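Local coordinates for CurF (Lyngbya majuscula, PDB 2Q35), which probably catalyses, as a crotonase-fold lyase domain, a decarboxylation step in polyketide chain beta-branching, at residues Ala95-His100 with Gly104-Gly109. The protein carries 1 engineered substitution. Residues are numbered along the deposited sequence; the frame is centred on the assembly and turned at random.
Sequences AAMQGH and GGLLLG
M97 and A95 meet residues 104-109 of helix 104-110 through van der Waals contacts alone, and the area buried between the segments, 161 Å² in sum, is small. The apolar side-chain contact is between M97 and L106: CE of M97 lies 4.0 Å from CD1 of L106, and the two side chains meet at a slant. The bond from CA to CB of M97 already points toward the helix, and a bend at chi3 (-50°) then swings CE round to L106. On the helix side, the bond from CA to CB of L106 points neither toward the strand nor away from it; with CG anti to the backbone N (chi1 173°), CD1 is the branch that reaches M97.

The remaining contacts are of side chain against backbone, and both fall on G109. SD of M97 rests 4.0 Å from CA of G109, while CB of A95 approaches O of G109 at 3.5 Å and CA of G109 at 3.8 Å. Because this helical position bears no side chain, the side chains of A95 and M97 can lie directly against the helix backbone at G109, where the CA atoms of A95 and G109 are 5.2 Å apart, although the axes of segments 95-97 and 104-109 approach only to 9.5 Å, with their N-to-C directions 139° apart.

All four touching residues are buried near the chain's centre. Strand 93-97 runs between strands 50-54 and 114-118 in the crotonase core sheet, where M97 also packs on V115 and F117. A96 turns instead to helix 178-192, so that helices 104-110 and 178-192 are contacted by alternate strand residues, and L107, pointing away from the strand, packs on helix 138-146.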
ATOM      1  N   ALA A  95      -1.617  11.294  16.655  1.00 10.56           N
ATOM      2  CA  ALA A  95      -0.615  12.362  16.634  1.00 10.03           C
ATOM      3  C   ALA A  95      -1.256  13.513  15.883  1.00 11.04           C
ATOM      4  O   ALA A  95      -1.445  13.419  14.671  1.00 13.61           O
ATOM      5  CB  ALA A  95       0.621  11.933  15.906  1.00 12.57           C
ATOM      6  N   ALA A  96      -1.553  14.565  16.611  1.00 11.57           N
ATOM      7  CA  ALA A  96      -2.167  15.767  15.997  1.00 11.12           C
ATOM      8  C   ALA A  96      -1.033  16.727  15.660  1.00 11.30           C
ATOM      9  O   ALA A  96      -0.589  17.527  16.492  1.00 12.40           O
ATOM     10  CB  ALA A  96      -3.187  16.413  16.952  1.00 14.03           C
ATOM     11  N   MET A  97      -0.492  16.576  14.459  1.00 11.51           N
ATOM     12  CA  MET A  97       0.688  17.324  14.078  1.00 12.50           C
ATOM     13  C   MET A  97       0.209  18.670  13.497  1.00 12.06           C
ATOM     14  O   MET A  97       0.163  18.855  12.282  1.00 14.05           O
ATOM     15  CB  MET A  97       1.543  16.528  13.106  1.00 14.60           C
ATOM     16  CG  MET A  97       1.976  15.183  13.671  1.00 14.79           C
ATOM     17  SD  MET A  97       3.356  14.422  12.759  1.00 18.01           S
ATOM     18  CE  MET A  97       2.764  14.550  11.067  1.00 20.02           C
ATOM     19  N   GLN A  98      -0.125  19.577  14.406  1.00 13.87           N
ATOM     20  CA  GLN A  98      -0.689  20.897  14.019  1.00 12.93           C
ATOM     21  C   GLN A  98       0.382  21.845  13.486  1.00 14.43           C
ATOM     22  O   GLN A  98       0.066  22.916  12.930  1.00 16.28           O
ATOM     23  CB  GLN A  98      -1.450  21.514  15.209  1.00 14.07           C
ATOM     24  CG  GLN A  98      -0.658  22.435  16.172  1.00 15.33           C
ATOM     25  CD  GLN A  98       0.641  21.846  16.719  1.00 16.26           C
ATOM     26  OE1 GLN A  98       0.772  20.623  16.936  1.00 16.80           O
ATOM     27  NE2 GLN A  98       1.624  22.715  16.930  1.00 14.40           N
ATOM     28  N   GLY A  99       1.633  21.490  13.746  1.00 14.06           N
ATOM     29  CA  GLY A  99       2.818  22.232  13.328  1.00 13.64           C
ATOM     30  C   GLY A  99       3.834  21.392  12.572  1.00 13.70           C
ATOM     31  O   GLY A  99       3.548  20.267  12.148  1.00 14.04           O
ATOM     32  N   HIS A 100       5.020  21.958  12.374  1.00 12.74           N
ATOM     33  CA  HIS A 100       6.019  21.325  11.541  1.00 12.73           C
ATOM     34  C   HIS A 100       6.514  20.076  12.270  1.00 12.71           C
ATOM     35  O   HIS A 100       6.495  20.016  13.506  1.00 13.86           O
ATOM     36  CB  HIS A 100       7.223  22.236  11.377  1.00 13.95           C
ATOM     37  CG  HIS A 100       6.889  23.615  10.899  1.00 14.27           C
ATOM     38  ND1 HIS A 100       6.248  23.854   9.704  1.00 16.67           N
ATOM     39  CD2 HIS A 100       7.166  24.828  11.429  1.00 17.63           C
ATOM     40  CE1 HIS A 100       6.118  25.160   9.529  1.00 17.02           C
ATOM     41  NE2 HIS A 100       6.654  25.774  10.570  1.00 18.22           N
ATOM     42  N   GLY A 104      13.496  13.069  13.258  1.00 15.35           N
ATOM     43  CA  GLY A 104      12.932  12.266  14.343  1.00 15.50           C
ATOM     44  C   GLY A 104      11.564  12.762  14.786  1.00 15.77           C
ATOM     45  O   GLY A 104      10.736  11.983  15.292  1.00 15.63           O
ATOM     46  N   GLY A 105      11.316  14.067  14.616  1.00 14.09           N
ATOM     47  CA  GLY A 105      10.023  14.640  15.006  1.00 13.94           C
ATOM     48  C   GLY A 105       8.883  14.171  14.109  1.00 13.33           C
ATOM     49  O   GLY A 105       7.744  14.023  14.562  1.00 13.80           O
ATOM     50  N   LEU A 106       9.173  13.946  12.833  1.00 12.33           N
ATOM     51  CA  LEU A 106       8.158  13.378  11.940  1.00 14.69           C
ATOM     52  C   LEU A 106       7.952  11.914  12.342  1.00 15.18           C
ATOM     53  O   LEU A 106       6.823  11.445  12.406  1.00 15.50           O
ATOM     54  CB  LEU A 106       8.566  13.489  10.460  1.00 14.30           C
ATOM     55  CG  LEU A 106       7.665  12.786   9.451  1.00 15.03           C
ATOM     56  CD1 LEU A 106       6.243  13.352   9.525  1.00 17.14           C
ATOM     57  CD2 LEU A 106       8.232  12.869   8.001  1.00 17.09           C
ATOM     58  N   LEU A 107       9.042  11.193  12.600  1.00 14.69           N
ATOM     59  CA  LEU A 107       8.894   9.786  13.016  1.00 14.33           C
ATOM     60  C   LEU A 107       8.119   9.636  14.303  1.00 14.06           C
ATOM     61  O   LEU A 107       7.304   8.727  14.426  1.00 14.62           O
ATOM     62  CB  LEU A 107      10.251   9.081  13.116  1.00 15.35           C
ATOM     63  CG  LEU A 107      10.755   8.515  11.774  1.00 22.11           C
ATOM     64  CD1 LEU A 107       9.864   7.332  11.346  1.00 23.94           C
ATOM     65  CD2 LEU A 107      10.844   9.557  10.652  1.00 25.47           C
ATOM     66  N   LEU A 108       8.342  10.551  15.255  1.00 13.08           N
ATOM     67  CA  LEU A 108       7.613  10.547  16.515  1.00 13.99           C
ATOM     68  C   LEU A 108       6.120  10.504  16.276  1.00 14.17           C
ATOM     69  O   LEU A 108       5.390   9.723  16.893  1.00 14.73           O
ATOM     70  CB  LEU A 108       7.940  11.804  17.312  1.00 14.10           C
ATOM     71  CG  LEU A 108       7.318  11.825  18.720  1.00 15.74           C
ATOM     72  CD1 LEU A 108       8.020  10.813  19.636  1.00 21.29           C
ATOM     73  CD2 LEU A 108       7.395  13.207  19.339  1.00 15.98           C
ATOM     74  N   GLY A 109       5.634  11.368  15.371  1.00 12.97           N
ATOM     75  CA  GLY A 109       4.220  11.292  15.061  1.00 15.42           C
ATOM     76  C   GLY A 109       3.827  10.025  14.336  1.00 14.17           C
ATOM     77  O   GLY A 109       2.750   9.468  14.584  1.00 14.51           O
TER